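Local coordinates for phenylacetic acid degradation-related protein (Ralstonia eutropha JMP134, PDB 2PIM), which probably hydrolyses acyl-CoA thioesters as a hot-dog-fold thioesterase, at residues A[54-65]-A[90-101]; A[64-73]-A[114-122]. All blocks are in the same frame, centred on the assembly; numbering follows the deposited sequence. Where two conformers were deposited one is given.

Contact 1. Residues A[54-65]-A[90-101]; sequences GQVQGGMLGAML and LSFLRPAQAGLL
Phe92 CG stands anti to its own carbonyl carbon (chi1 -56°), a setting that swings the ring over to Gly58 although the CB bond does not aim at the helix. The ring meets the first helical turn obliquely, with Phe92 CE1 3.2 Å from Gly58 O, while CD1 and CE1 also pack against Gly58 CA. One turn on, Leu90 CD1 lies 3.6 Å from Gly62 CA. At both positions a CB would run into these side chains; both are glycines, and with no CB in the way the strand side chains reach the helix backbone. Further along, Leu65 CD1 rests on Leu90 CD2, the two side chains running antiparallel.

Helix 58-65 and strand 90-92 run at 130° to each other, as part of the hot-dog fold, in which a curled antiparallel sheet wraps a long central helix. Residues 93-98 link strand 90-92 to strand 99-101, and Ala96 and Leu101 bring this part of the chain against Val56, Leu61 and Met64.

Ahead of the helix the two segments are joined through their backbones. Val56 N donates to Ala96 O at 3.0 Å, approaching from above the carbonyl plane, 46° out of it. Gln55 CA adds a CA-H...O contact to that same oxygen. A water links Val56 O to Ala96 N, and a second links Gly54 O to Ala98 N. Gln55 runs alongside Pro95, with Gln55 CD 3.7 Å from Pro95 CB.

Leu101 crosses two helix side chains at about a right angle: its CD2 is 3.8 Å from Leu61 CD2, and its CD1 is 4.1 Å from the selenium of selenomethionine Met64. Leu61 CD2 also reaches Ala96 CB. Beyond Phe92 and Leu90 lies the second subunit, whose strand continues the sheet past Leu90 and Ser91.

Contact 2. Residues A[64-73]-A[114-122]; sequences MLDDVTAMLV and VCNVVGELS
The flat groups here are peptides of the strand, with helix methyls lying over their faces. Leu65 CD2 sits almost directly above the Gly119-Glu120 peptide, 3.7 Å from Gly119 C, and Thr69 CG2 lies over the Val118-Gly119 peptide, 3.8 Å from Gly119 CA. Both methyls come from the helix side; a CB on Gly119 would collide with Thr69 CG2, and the bare backbone lets the helix settle close to the strand, with the two axes 8.0 Å apart at their nearest. The edges of the strand are taken up by backbone hydrogen bonds to its neighbours, between Val118 and Arg106 of strand 99-107 and between Val117 and Ala133 of strand 126-136.

Thr69 is held by its hydroxyl. With OG1 between the backbone N and the carbonyl carbon (chi1 60°), it turns back along the helix and donates to Leu65 O at 2.8 Å, an oxygen that also receives Thr69 N. This bond satisfies the buried hydroxyl within the helix and turns the methyl to the sheet.

Val117 packs next along the helix: its CG1 lies 3.7 Å from Thr69 CB and touches Leu72 CD2, whose side chain passes it head to tail. Its other branch, CG2, meets Val73 CG2 at 3.4 Å, tighter than usual van der Waals contact. At the far end Leu121 crosses Met64 at about a right angle, both of its methyls touching Met64 CB.

Helical segment 64-73 runs at 137° to strand 114-122 inside the curled hot-dog sheet; Val68 and Leu72 pack against strands 38-45 and 99-107, Leu65 and Thr69 against strand 126-136.

In the fold
Contacts 1 and 2 lie along helix 58-75, with centres 14 Å apart, and share Met64 and Leu65. Where they meet, Leu101 CD2 is 3.9 Å from Leu121 CG and Leu61 O is 3.6 Å from Leu121 CD2, so neighbouring strands 99-107 and 114-123 close on the same part of the helix. The centre of contact 2 lies about 4 Å from that of the chain, that of contact 1 about 12 Å. Both reach the second subunit: Gly59 N of contact 1 bonds to Asp66 OD2 of the second subunit, and Asp66 of contact 2 returns the pairing. Hot-dog thioesterases generally have active sites at dimer interfaces, consistent with a site near these bonds, though no ligand marks it.

Contact 1. Residues A[54-65]-A[90-101]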
ATOM      1  N   GLY A  54      -9.304 -10.467  10.471  1.00 42.22           N
ATOM      2  CA  GLY A  54      -8.598 -11.557   9.799  1.00 40.56           C
ATOM      3  C   GLY A  54      -8.519 -11.451   8.285  1.00 38.90           C
ATOM      4  O   GLY A  54      -8.101 -12.396   7.602  1.00 39.71           O
ATOM      5  N   GLN A  55      -8.912 -10.310   7.739  1.00 34.69           N
ATOM      6  CA  GLN A  55      -8.698 -10.072   6.330  1.00 34.98           C
ATOM      7  C   GLN A  55      -7.400  -9.260   6.098  1.00 32.12           C
ATOM      8  O   GLN A  55      -6.900  -8.563   6.983  1.00 33.14           O
ATOM      9  CB  GLN A  55      -9.896  -9.353   5.736  1.00 35.16           C
ATOM     10  CG  GLN A  55     -11.252  -9.981   6.025  1.00 36.29           C
ATOM     11  CD  GLN A  55     -12.379  -8.929   5.940  1.00 43.50           C
ATOM     12  OE1 GLN A  55     -12.150  -7.764   5.545  1.00 55.43           O
ATOM     13  NE2 GLN A  55     -13.596  -9.334   6.310  1.00 51.46           N
ATOM     14  N   VAL A  56      -6.873  -9.348   4.894  1.00 31.03           N
ATOM     15  CA  VAL A  56      -5.644  -8.655   4.545  1.00 31.07           C
ATOM     16  C   VAL A  56      -5.934  -7.145   4.502  1.00 30.24           C
ATOM     17  O   VAL A  56      -6.900  -6.701   3.854  1.00 30.45           O
ATOM     18  CB  VAL A  56      -5.090  -9.132   3.160  1.00 29.29           C
ATOM     19  CG1 VAL A  56      -3.781  -8.450   2.816  1.00 28.25           C
ATOM     20  CG2 VAL A  56      -4.871 -10.623   3.147  1.00 35.75           C
ATOM     21  N   GLN A  57      -5.085  -6.360   5.161  1.00 28.15           N
ATOM     22  CA  GLN A  57      -5.191  -4.898   5.082  1.00 28.38           C
ATOM     23  C   GLN A  57      -5.090  -4.459   3.629  1.00 29.99           C
ATOM     24  O   GLN A  57      -4.242  -4.988   2.883  1.00 30.92           O
ATOM     25  CB  GLN A  57      -4.063  -4.226   5.855  1.00 27.54           C
ATOM     26  CG  GLN A  57      -4.337  -2.755   6.180  1.00 27.38           C
ATOM     27  CD  GLN A  57      -3.098  -1.886   6.037  1.00 37.99           C
ATOM     28  OE1 GLN A  57      -2.278  -2.107   5.138  1.00 32.39           O
ATOM     29  NE2 GLN A  57      -2.966  -0.872   6.916  1.00 31.96           N
ATOM     30  N   GLY A  58      -5.939  -3.490   3.254  1.00 28.52           N
ATOM     31  CA  GLY A  58      -6.006  -2.933   1.919  1.00 29.12           C
ATOM     32  C   GLY A  58      -4.659  -2.394   1.456  1.00 28.97           C
ATOM     33  O   GLY A  58      -4.220  -2.641   0.351  1.00 31.60           O
ATOM     34  N   GLY A  59      -3.996  -1.653   2.321  1.00 29.08           N
ATOM     35  CA  GLY A  59      -2.706  -1.116   1.997  1.00 29.09           C
ATOM     36  C   GLY A  59      -1.690  -2.166   1.627  1.00 28.02           C
ATOM     37  O   GLY A  59      -0.895  -1.932   0.746  1.00 30.55           O
HETATM   38  N   MSE A  60      -1.714  -3.322   2.304  1.00 29.75           N
HETATM   39  CA  MSE A  60      -0.760  -4.409   2.014  1.00 30.61           C
HETATM   40  C   MSE A  60      -1.040  -4.954   0.603  1.00 30.92           C
HETATM   41  O   MSE A  60      -0.102  -5.201  -0.138  1.00 26.44           O
HETATM   42  CB  MSE A  60      -0.810  -5.516   3.079  1.00 31.22           C
HETATM   43  CG  MSE A  60      -0.296  -5.031   4.453  1.00 30.88           C
HETATM   44 SE   MSE A  60       1.534  -4.336   4.296  0.75 27.03          SE
HETATM   45  CE  MSE A  60       2.359  -5.729   3.389  1.00 28.18           C
ATOM     46  N   LEU A  61      -2.321  -5.076   0.238  1.00 29.05           N
ATOM     47  CA  LEU A  61      -2.689  -5.411  -1.141  1.00 28.87           C
ATOM     48  C   LEU A  61      -2.180  -4.381  -2.128  1.00 29.48           C
ATOM     49  O   LEU A  61      -1.727  -4.721  -3.221  1.00 26.56           O
ATOM     50  CB  LEU A  61      -4.181  -5.505  -1.302  1.00 25.60           C
ATOM     51  CG  LEU A  61      -4.923  -6.528  -0.421  1.00 31.36           C
ATOM     52  CD1 LEU A  61      -6.437  -6.345  -0.544  1.00 28.91           C
ATOM     53  CD2 LEU A  61      -4.543  -7.928  -0.746  1.00 32.45           C
ATOM     54  N   GLY A  62      -2.284  -3.114  -1.740  1.00 29.12           N
ATOM     55  CA  GLY A  62      -1.726  -2.030  -2.529  1.00 26.99           C
ATOM     56  C   GLY A  62      -0.224  -2.156  -2.740  1.00 27.38           C
ATOM     57  O   GLY A  62       0.255  -1.807  -3.792  1.00 28.34           O
ATOM     58  N   ALA A  63       0.519  -2.650  -1.750  1.00 28.41           N
ATOM     59  CA  ALA A  63       1.961  -2.870  -1.920  1.00 28.16           C
ATOM     60  C   ALA A  63       2.247  -3.967  -2.935  1.00 27.00           C
ATOM     61  O   ALA A  63       3.224  -3.910  -3.653  1.00 26.30           O
ATOM     62  CB  ALA A  63       2.634  -3.177  -0.554  1.00 29.95           C
HETATM   63  N   MSE A  64       1.370  -4.958  -3.025  1.00 27.74           N
HETATM   64  CA  MSE A  64       1.467  -5.983  -4.088  1.00 28.41           C
HETATM   65  C   MSE A  64       1.141  -5.418  -5.493  1.00 29.97           C
HETATM   66  O   MSE A  64       1.830  -5.719  -6.481  1.00 30.46           O
HETATM   67  CB  MSE A  64       0.504  -7.100  -3.756  1.00 27.53           C
HETATM   68  CG  MSE A  64       0.905  -7.845  -2.534  1.00 31.43           C
HETATM   69 SE   MSE A  64      -0.550  -9.028  -1.875  0.75 26.05          SE
HETATM   70  CE  MSE A  64       0.210  -9.553  -0.150  1.00 28.89           C
ATOM     71  N   LEU A  65       0.105  -4.577  -5.553  1.00 29.28           N
ATOM     72  CA  LEU A  65      -0.264  -3.864  -6.776  1.00 27.74           C
ATOM     73  C   LEU A  65       0.834  -2.914  -7.224  1.00 28.05           C
ATOM     74  O   LEU A  65       1.130  -2.789  -8.424  1.00 29.49           O
ATOM     75  CB  LEU A  65      -1.620  -3.153  -6.590  1.00 28.68           C
ATOM     76  CG  LEU A  65      -2.854  -4.111  -6.556  1.00 23.42           C
ATOM     77  CD1 LEU A  65      -4.075  -3.502  -5.912  1.00 31.04           C
ATOM     78  CD2 LEU A  65      -3.205  -4.667  -7.933  1.00 26.12           C
ATOM     79  N   LEU A  90      -5.929   2.889  -5.708  1.00 27.62           N
ATOM     80  CA  LEU A  90      -6.272   1.534  -5.310  1.00 28.08           C
ATOM     81  C   LEU A  90      -7.755   1.448  -5.041  1.00 28.29           C
ATOM     82  O   LEU A  90      -8.288   2.306  -4.393  1.00 24.12           O
ATOM     83  CB  LEU A  90      -5.572   1.179  -3.994  1.00 28.51           C
ATOM     84  CG  LEU A  90      -4.058   1.274  -4.036  1.00 27.91           C
ATOM     85  CD1 LEU A  90      -3.516   1.081  -2.609  1.00 29.80           C
ATOM     86  CD2 LEU A  90      -3.432   0.293  -5.021  1.00 29.83           C
ATOM     87  N   SER A  91      -8.394   0.407  -5.570  1.00 29.73           N
ATOM     88  CA  SER A  91      -9.787   0.138  -5.359  1.00 28.77           C
ATOM     89  C   SER A  91      -9.819  -1.237  -4.747  1.00 29.98           C
ATOM     90  O   SER A  91      -9.183  -2.185  -5.264  1.00 30.01           O
ATOM     91  CB  SER A  91     -10.593   0.152  -6.684  1.00 28.37           C
ATOM     92  OG  SER A  91     -10.513   1.401  -7.344  1.00 35.98           O
ATOM     93  N   PHE A  92     -10.590  -1.333  -3.671  1.00 25.00           N
ATOM     94  CA  PHE A  92     -10.721  -2.525  -2.868  1.00 28.55           C
ATOM     95  C   PHE A  92     -12.123  -3.050  -3.075  1.00 27.33           C
ATOM     96  O   PHE A  92     -13.074  -2.380  -2.736  1.00 23.12           O
ATOM     97  CB  PHE A  92     -10.502  -2.199  -1.378  1.00 28.97           C
ATOM     98  CG  PHE A  92      -9.182  -1.538  -1.107  1.00 28.81           C
ATOM     99  CD1 PHE A  92      -8.006  -2.206  -1.386  1.00 28.87           C
ATOM    100  CD2 PHE A  92      -9.113  -0.242  -0.612  1.00 34.88           C
ATOM    101  CE1 PHE A  92      -6.783  -1.605  -1.193  1.00 31.66           C
ATOM    102  CE2 PHE A  92      -7.871   0.362  -0.389  1.00 34.35           C
ATOM    103  CZ  PHE A  92      -6.710  -0.321  -0.696  1.00 29.79           C
ATOM    104  N   LEU A  93     -12.207  -4.258  -3.609  1.00 27.05           N
ATOM    105  CA  LEU A  93     -13.385  -4.772  -4.236  1.00 29.57           C
ATOM    106  C   LEU A  93     -13.988  -5.847  -3.365  1.00 29.75           C
ATOM    107  O   LEU A  93     -15.200  -5.852  -3.136  1.00 31.80           O
ATOM    108  CB  LEU A  93     -12.972  -5.357  -5.586  1.00 30.05           C
ATOM    109  CG  LEU A  93     -13.135  -4.522  -6.877  1.00 35.86           C
ATOM    110  CD1 LEU A  93     -12.690  -3.120  -6.771  1.00 39.27           C
ATOM    111  CD2 LEU A  93     -12.422  -5.201  -8.026  1.00 35.28           C
ATOM    112  N   ARG A  94     -13.129  -6.781  -2.929  1.00 28.19           N
ATOM    113  CA  ARG A  94     -13.501  -7.920  -2.093  1.00 30.96           C
ATOM    114  C   ARG A  94     -12.421  -8.210  -1.073  1.00 30.73           C
ATOM    115  O   ARG A  94     -11.245  -7.978  -1.342  1.00 32.93           O
ATOM    116  CB  ARG A  94     -13.665  -9.195  -2.925  1.00 28.97           C
ATOM    117  CG  ARG A  94     -14.625  -9.071  -4.048  1.00 31.95           C
ATOM    118  CD  ARG A  94     -14.693 -10.336  -4.877  1.00 36.22           C
ATOM    119  NE  ARG A  94     -15.838 -10.248  -5.785  1.00 38.76           N
ATOM    120  CZ  ARG A  94     -15.838  -9.626  -6.964  1.00 41.48           C
ATOM    121  NH1 ARG A  94     -14.743  -9.033  -7.434  1.00 37.35           N
ATOM    122  NH2 ARG A  94     -16.950  -9.603  -7.690  1.00 48.55           N
ATOM    123  N   PRO A  95     -12.814  -8.767   0.076  1.00 34.17           N
ATOM    124  CA  PRO A  95     -11.843  -9.113   1.112  1.00 34.74           C
ATOM    125  C   PRO A  95     -10.937 -10.283   0.712  1.00 33.84           C
ATOM    126  O   PRO A  95     -11.360 -11.205   0.011  1.00 33.83           O
ATOM    127  CB  PRO A  95     -12.734  -9.462   2.320  1.00 35.90           C
ATOM    128  CG  PRO A  95     -13.993  -9.910   1.729  1.00 37.37           C
ATOM    129  CD  PRO A  95     -14.195  -9.125   0.478  1.00 31.33           C
ATOM    130  N   ALA A  96      -9.669 -10.183   1.104  1.00 33.50           N
ATOM    131  CA  ALA A  96      -8.689 -11.228   0.881  1.00 33.18           C
ATOM    132  C   ALA A  96      -8.375 -11.892   2.217  1.00 32.67           C
ATOM    133  O   ALA A  96      -8.547 -11.298   3.288  1.00 32.93           O
ATOM    134  CB  ALA A  96      -7.430 -10.658   0.270  1.00 33.51           C
ATOM    135  N   GLN A  97      -7.910 -13.128   2.144  0.50 32.92           N
ATOM    136  CA  GLN A  97      -7.517 -13.876   3.316  0.50 32.52           C
ATOM    137  C   GLN A  97      -6.024 -14.136   3.195  0.50 31.06           C
ATOM    138  O   GLN A  97      -5.439 -13.968   2.117  0.50 31.05           O
ATOM    139  CB  GLN A  97      -8.299 -15.191   3.381  0.50 33.71           C
ATOM    140  CG  GLN A  97      -9.755 -15.124   2.877  0.50 38.02           C
ATOM    141  CD  GLN A  97     -10.633 -14.153   3.664  0.50 43.31           C
ATOM    142  OE1 GLN A  97     -10.354 -13.843   4.821  0.50 47.15           O
ATOM    143  NE2 GLN A  97     -11.707 -13.674   3.031  0.50 41.56           N
ATOM    144  N   ALA A  98      -5.405 -14.543   4.294  1.00 29.94           N
ATOM    145  CA  ALA A  98      -4.015 -15.000   4.258  1.00 29.86           C
ATOM    146  C   ALA A  98      -3.875 -16.129   3.245  1.00 28.76           C
ATOM    147  O   ALA A  98      -4.752 -17.003   3.135  1.00 30.37           O
ATOM    148  CB  ALA A  98      -3.563 -15.484   5.619  1.00 28.88           C
ATOM    149  N   GLY A  99      -2.754 -16.131   2.532  1.00 27.56           N
ATOM    150  CA  GLY A  99      -2.494 -17.140   1.517  1.00 26.71           C
ATOM    151  C   GLY A  99      -2.005 -16.493   0.236  1.00 26.71           C
ATOM    152  O   GLY A  99      -1.658 -15.313   0.219  1.00 29.25           O
ATOM    153  N   LEU A 100      -1.952 -17.285  -0.825  1.00 26.83           N
ATOM    154  CA  LEU A 100      -1.510 -16.833  -2.139  1.00 27.43           C
ATOM    155  C   LEU A 100      -2.502 -15.863  -2.802  1.00 26.33           C
ATOM    156  O   LEU A 100      -3.710 -15.988  -2.644  1.00 28.22           O
ATOM    157  CB  LEU A 100      -1.328 -18.023  -3.067  1.00 28.21           C
ATOM    158  CG  LEU A 100       0.018 -18.712  -3.207  1.00 32.31           C
ATOM    159  CD1 LEU A 100      -0.209 -20.022  -3.953  1.00 30.69           C
ATOM    160  CD2 LEU A 100       0.987 -17.816  -3.952  1.00 32.18           C
ATOM    161  N   LEU A 101      -1.954 -14.915  -3.558  1.00 25.74           N
ATOM    162  CA  LEU A 101      -2.704 -14.060  -4.481  1.00 27.08           C
ATOM    163  C   LEU A 101      -1.927 -13.999  -5.765  1.00 27.28           C
ATOM    164  O   LEU A 101      -0.735 -14.259  -5.793  1.00 29.71           O
ATOM    165  CB  LEU A 101      -2.894 -12.617  -3.957  1.00 26.91           C
ATOM    166  CG  LEU A 101      -3.654 -12.447  -2.619  1.00 26.52           C
ATOM    167  CD1 LEU A 101      -2.738 -12.412  -1.410  1.00 29.21           C
ATOM    168  CD2 LEU A 101      -4.492 -11.214  -2.647  1.00 29.44           C
TER
HETATM  169  O   HOH W   1      -6.702 -14.814   6.768  1.00 30.86           O
HETATM  170  O   HOH W   2      -9.078  -7.669   2.417  1.00 23.53           O

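Contact 2. Residues A[64-73]-A[114-122]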
HETATM    1  N   MSE A  64       1.370  -4.958  -3.025  1.00 27.74           N
HETATM    2  CA  MSE A  64       1.467  -5.983  -4.088  1.00 28.41           C
HETATM    3  C   MSE A  64       1.141  -5.418  -5.493  1.00 29.97           C
HETATM    4  O   MSE A  64       1.830  -5.719  -6.481  1.00 30.46           O
HETATM    5  CB  MSE A  64       0.504  -7.100  -3.756  1.00 27.53           C
HETATM    6  CG  MSE A  64       0.905  -7.845  -2.534  1.00 31.43           C
HETATM    7 SE   MSE A  64      -0.550  -9.028  -1.875  0.75 26.05          SE
HETATM    8  CE  MSE A  64       0.210  -9.553  -0.150  1.00 28.89           C
ATOM      9  N   LEU A  65       0.105  -4.577  -5.553  1.00 29.28           N
ATOM     10  CA  LEU A  65      -0.264  -3.864  -6.776  1.00 27.74           C
ATOM     11  C   LEU A  65       0.834  -2.914  -7.224  1.00 28.05           C
ATOM     12  O   LEU A  65       1.130  -2.789  -8.424  1.00 29.49           O
ATOM     13  CB  LEU A  65      -1.620  -3.153  -6.590  1.00 28.68           C
ATOM     14  CG  LEU A  65      -2.854  -4.111  -6.556  1.00 23.42           C
ATOM     15  CD1 LEU A  65      -4.075  -3.502  -5.912  1.00 31.04           C
ATOM     16  CD2 LEU A  65      -3.205  -4.667  -7.933  1.00 26.12           C
ATOM     17  N   ASP A  66       1.469  -2.266  -6.260  1.00 28.59           N
ATOM     18  CA  ASP A  66       2.603  -1.419  -6.543  1.00 29.20           C
ATOM     19  C   ASP A  66       3.720  -2.239  -7.159  1.00 29.54           C
ATOM     20  O   ASP A  66       4.357  -1.805  -8.139  1.00 34.62           O
ATOM     21  CB  ASP A  66       3.040  -0.679  -5.259  1.00 28.52           C
ATOM     22  CG  ASP A  66       4.145   0.373  -5.515  1.00 30.65           C
ATOM     23  OD1 ASP A  66       4.090   1.114  -6.497  1.00 43.29           O
ATOM     24  OD2 ASP A  66       5.067   0.481  -4.703  1.00 38.64           O
ATOM     25  N   ASP A  67       3.987  -3.422  -6.592  1.00 29.54           N
ATOM     26  CA  ASP A  67       5.083  -4.253  -7.077  1.00 29.77           C
ATOM     27  C   ASP A  67       4.833  -4.727  -8.524  1.00 29.76           C
ATOM     28  O   ASP A  67       5.696  -4.625  -9.394  1.00 32.11           O
ATOM     29  CB  ASP A  67       5.298  -5.474  -6.180  1.00 29.36           C
ATOM     30  CG  ASP A  67       6.465  -6.334  -6.663  1.00 32.14           C
ATOM     31  OD1 ASP A  67       7.605  -5.904  -6.446  1.00 30.36           O
ATOM     32  OD2 ASP A  67       6.249  -7.423  -7.280  1.00 33.19           O
ATOM     33  N   VAL A  68       3.641  -5.238  -8.788  1.00 27.64           N
ATOM     34  CA  VAL A  68       3.370  -5.837 -10.098  1.00 27.44           C
ATOM     35  C   VAL A  68       3.422  -4.799 -11.229  1.00 29.01           C
ATOM     36  O   VAL A  68       4.033  -5.061 -12.331  1.00 30.04           O
ATOM     37  CB  VAL A  68       2.071  -6.714 -10.082  1.00 28.08           C
ATOM     38  CG1 VAL A  68       0.808  -5.860  -9.979  1.00 24.31           C
ATOM     39  CG2 VAL A  68       2.044  -7.621 -11.254  1.00 27.20           C
ATOM     40  N   THR A  69       2.901  -3.604 -10.935  1.00 28.09           N
ATOM     41  CA  THR A  69       2.829  -2.523 -11.909  1.00 25.20           C
ATOM     42  C   THR A  69       4.217  -1.915 -12.187  1.00 24.93           C
ATOM     43  O   THR A  69       4.636  -1.798 -13.326  1.00 22.13           O
ATOM     44  CB  THR A  69       1.776  -1.449 -11.532  1.00 25.20           C
ATOM     45  OG1 THR A  69       2.077  -0.829 -10.261  1.00 24.08           O
ATOM     46  CG2 THR A  69       0.385  -2.063 -11.502  1.00 29.99           C
ATOM     47  N   ALA A  70       4.951  -1.613 -11.130  1.00 29.08           N
ATOM     48  CA  ALA A  70       6.351  -1.146 -11.245  1.00 26.21           C
ATOM     49  C   ALA A  70       7.302  -2.163 -11.845  1.00 28.42           C
ATOM     50  O   ALA A  70       8.316  -1.800 -12.517  1.00 30.54           O
ATOM     51  CB  ALA A  70       6.842  -0.706  -9.862  1.00 27.70           C
HETATM   52  N   MSE A  71       7.028  -3.443 -11.589  1.00 29.89           N
HETATM   53  CA  MSE A  71       7.838  -4.520 -12.200  1.00 27.85           C
HETATM   54  C   MSE A  71       7.636  -4.540 -13.705  1.00 25.61           C
HETATM   55  O   MSE A  71       8.607  -4.600 -14.508  1.00 21.16           O
HETATM   56  CB  MSE A  71       7.499  -5.913 -11.627  1.00 29.73           C
HETATM   57  CG  MSE A  71       8.252  -6.332 -10.344  1.00 38.91           C
HETATM   58 SE   MSE A  71      10.209  -6.070 -10.438  0.75 38.20          SE
HETATM   59  CE  MSE A  71      10.331  -4.171  -9.696  1.00 38.12           C
ATOM     60  N   LEU A  72       6.377  -4.496 -14.102  1.00 24.53           N
ATOM     61  CA  LEU A  72       6.065  -4.460 -15.540  1.00 25.71           C
ATOM     62  C   LEU A  72       6.784  -3.264 -16.236  1.00 24.23           C
ATOM     63  O   LEU A  72       7.470  -3.442 -17.242  1.00 26.69           O
ATOM     64  CB  LEU A  72       4.557  -4.445 -15.764  1.00 22.07           C
ATOM     65  CG  LEU A  72       4.186  -4.183 -17.235  1.00 26.35           C
ATOM     66  CD1 LEU A  72       4.890  -5.116 -18.210  1.00 21.42           C
ATOM     67  CD2 LEU A  72       2.708  -4.279 -17.354  1.00 24.08           C
ATOM     68  N   VAL A  73       6.682  -2.074 -15.645  1.00 24.60           N
ATOM     69  CA  VAL A  73       7.329  -0.897 -16.217  1.00 25.61           C
ATOM     70  C   VAL A  73       8.807  -1.114 -16.329  1.00 25.86           C
ATOM     71  O   VAL A  73       9.378  -0.849 -17.378  1.00 26.00           O
ATOM     72  CB  VAL A  73       7.078   0.400 -15.419  1.00 26.64           C
ATOM     73  CG1 VAL A  73       7.817   1.565 -16.051  1.00 29.72           C
ATOM     74  CG2 VAL A  73       5.591   0.688 -15.346  1.00 27.62           C
ATOM     75  N   VAL A 114       6.119   8.909 -19.434  1.00 20.39           N
ATOM     76  CA  VAL A 114       5.089   8.381 -18.522  1.00 22.84           C
ATOM     77  C   VAL A 114       4.539   7.059 -18.995  1.00 24.08           C
ATOM     78  O   VAL A 114       4.288   6.893 -20.192  1.00 25.77           O
ATOM     79  CB  VAL A 114       3.879   9.355 -18.389  1.00 25.38           C
ATOM     80  CG1 VAL A 114       2.971   8.919 -17.270  1.00 30.38           C
ATOM     81  CG2 VAL A 114       4.371  10.732 -18.125  1.00 27.10           C
ATOM     82  N   CYS A 115       4.318   6.137 -18.058  1.00 22.31           N
ATOM     83  CA  CYS A 115       3.630   4.896 -18.351  1.00 23.15           C
ATOM     84  C   CYS A 115       2.412   4.835 -17.456  1.00 24.20           C
ATOM     85  O   CYS A 115       2.492   5.148 -16.290  1.00 24.34           O
ATOM     86  CB  CYS A 115       4.518   3.671 -18.084  1.00 20.76           C
ATOM     87  SG  CYS A 115       5.857   3.564 -19.285  1.00 31.54           S
ATOM     88  N   ASN A 116       1.292   4.465 -18.041  1.00 23.76           N
ATOM     89  CA  ASN A 116       0.057   4.241 -17.332  1.00 25.85           C
ATOM     90  C   ASN A 116      -0.151   2.745 -17.296  1.00 22.96           C
ATOM     91  O   ASN A 116      -0.183   2.087 -18.332  1.00 21.19           O
ATOM     92  CB  ASN A 116      -1.068   4.960 -18.051  1.00 30.25           C
ATOM     93  CG  ASN A 116      -0.799   6.458 -18.202  1.00 37.09           C
ATOM     94  OD1 ASN A 116      -1.036   7.245 -17.271  1.00 48.13           O
ATOM     95  ND2 ASN A 116      -0.302   6.855 -19.365  1.00 35.94           N
ATOM     96  N   VAL A 117      -0.227   2.200 -16.088  1.00 25.24           N
ATOM     97  CA  VAL A 117      -0.266   0.758 -15.870  1.00 26.01           C
ATOM     98  C   VAL A 117      -1.533   0.449 -15.111  1.00 29.14           C
ATOM     99  O   VAL A 117      -1.931   1.239 -14.286  1.00 26.73           O
ATOM    100  CB  VAL A 117       0.915   0.289 -14.995  1.00 27.43           C
ATOM    101  CG1 VAL A 117       1.163  -1.223 -15.215  1.00 32.37           C
ATOM    102  CG2 VAL A 117       2.174   1.073 -15.284  1.00 30.76           C
ATOM    103  N   VAL A 118      -2.181  -0.676 -15.396  1.00 28.60           N
ATOM    104  CA  VAL A 118      -3.271  -1.146 -14.554  1.00 32.08           C
ATOM    105  C   VAL A 118      -2.838  -2.482 -13.935  1.00 29.91           C
ATOM    106  O   VAL A 118      -2.118  -3.261 -14.556  1.00 30.62           O
ATOM    107  CB  VAL A 118      -4.619  -1.313 -15.301  1.00 34.30           C
ATOM    108  CG1 VAL A 118      -4.971  -0.025 -16.074  1.00 39.73           C
ATOM    109  CG2 VAL A 118      -4.553  -2.435 -16.245  1.00 38.65           C
ATOM    110  N   GLY A 119      -3.246  -2.693 -12.696  1.00 26.96           N
ATOM    111  CA  GLY A 119      -2.962  -3.898 -11.972  1.00 28.59           C
ATOM    112  C   GLY A 119      -4.265  -4.460 -11.426  1.00 27.58           C
ATOM    113  O   GLY A 119      -5.169  -3.703 -11.136  1.00 25.19           O
ATOM    114  N   GLU A 120      -4.352  -5.793 -11.344  1.00 27.22           N
ATOM    115  CA  GLU A 120      -5.483  -6.506 -10.736  1.00 32.27           C
ATOM    116  C   GLU A 120      -4.901  -7.558  -9.805  1.00 34.71           C
ATOM    117  O   GLU A 120      -3.855  -8.125 -10.081  1.00 35.43           O
ATOM    118  CB  GLU A 120      -6.315  -7.147 -11.816  1.00 32.79           C
ATOM    119  CG  GLU A 120      -6.917  -6.089 -12.748  1.00 40.64           C
ATOM    120  CD  GLU A 120      -7.597  -6.643 -14.006  1.00 43.73           C
ATOM    121  OE1 GLU A 120      -7.459  -7.877 -14.264  1.00 47.90           O
ATOM    122  OE2 GLU A 120      -8.268  -5.822 -14.714  1.00 51.17           O
ATOM    123  N   LEU A 121      -5.542  -7.755  -8.668  1.00 34.07           N
ATOM    124  CA  LEU A 121      -5.095  -8.739  -7.701  1.00 31.70           C
ATOM    125  C   LEU A 121      -6.276  -9.671  -7.457  1.00 32.85           C
ATOM    126  O   LEU A 121      -7.390  -9.209  -7.120  1.00 26.82           O
ATOM    127  CB  LEU A 121      -4.671  -8.030  -6.417  1.00 30.21           C
ATOM    128  CG  LEU A 121      -3.662  -8.612  -5.467  1.00 32.99           C
ATOM    129  CD1 LEU A 121      -2.282  -8.933  -6.094  1.00 33.04           C
ATOM    130  CD2 LEU A 121      -3.516  -7.613  -4.329  1.00 32.62           C
ATOM    131  N   SER A 122      -6.014 -10.968  -7.649  1.00 32.16           N
ATOM    132  CA  SER A 122      -6.975 -12.025  -7.416  1.00 33.57           C
ATOM    133  C   SER A 122      -6.531 -13.002  -6.349  1.00 32.15           C
ATOM    134  O   SER A 122      -5.332 -13.239  -6.145  1.00 31.76           O
ATOM    135  CB  SER A 122      -7.212 -12.854  -8.694  1.00 32.76           C
ATOM    136  OG  SER A 122      -7.779 -12.024  -9.671  1.00 47.25           O
TER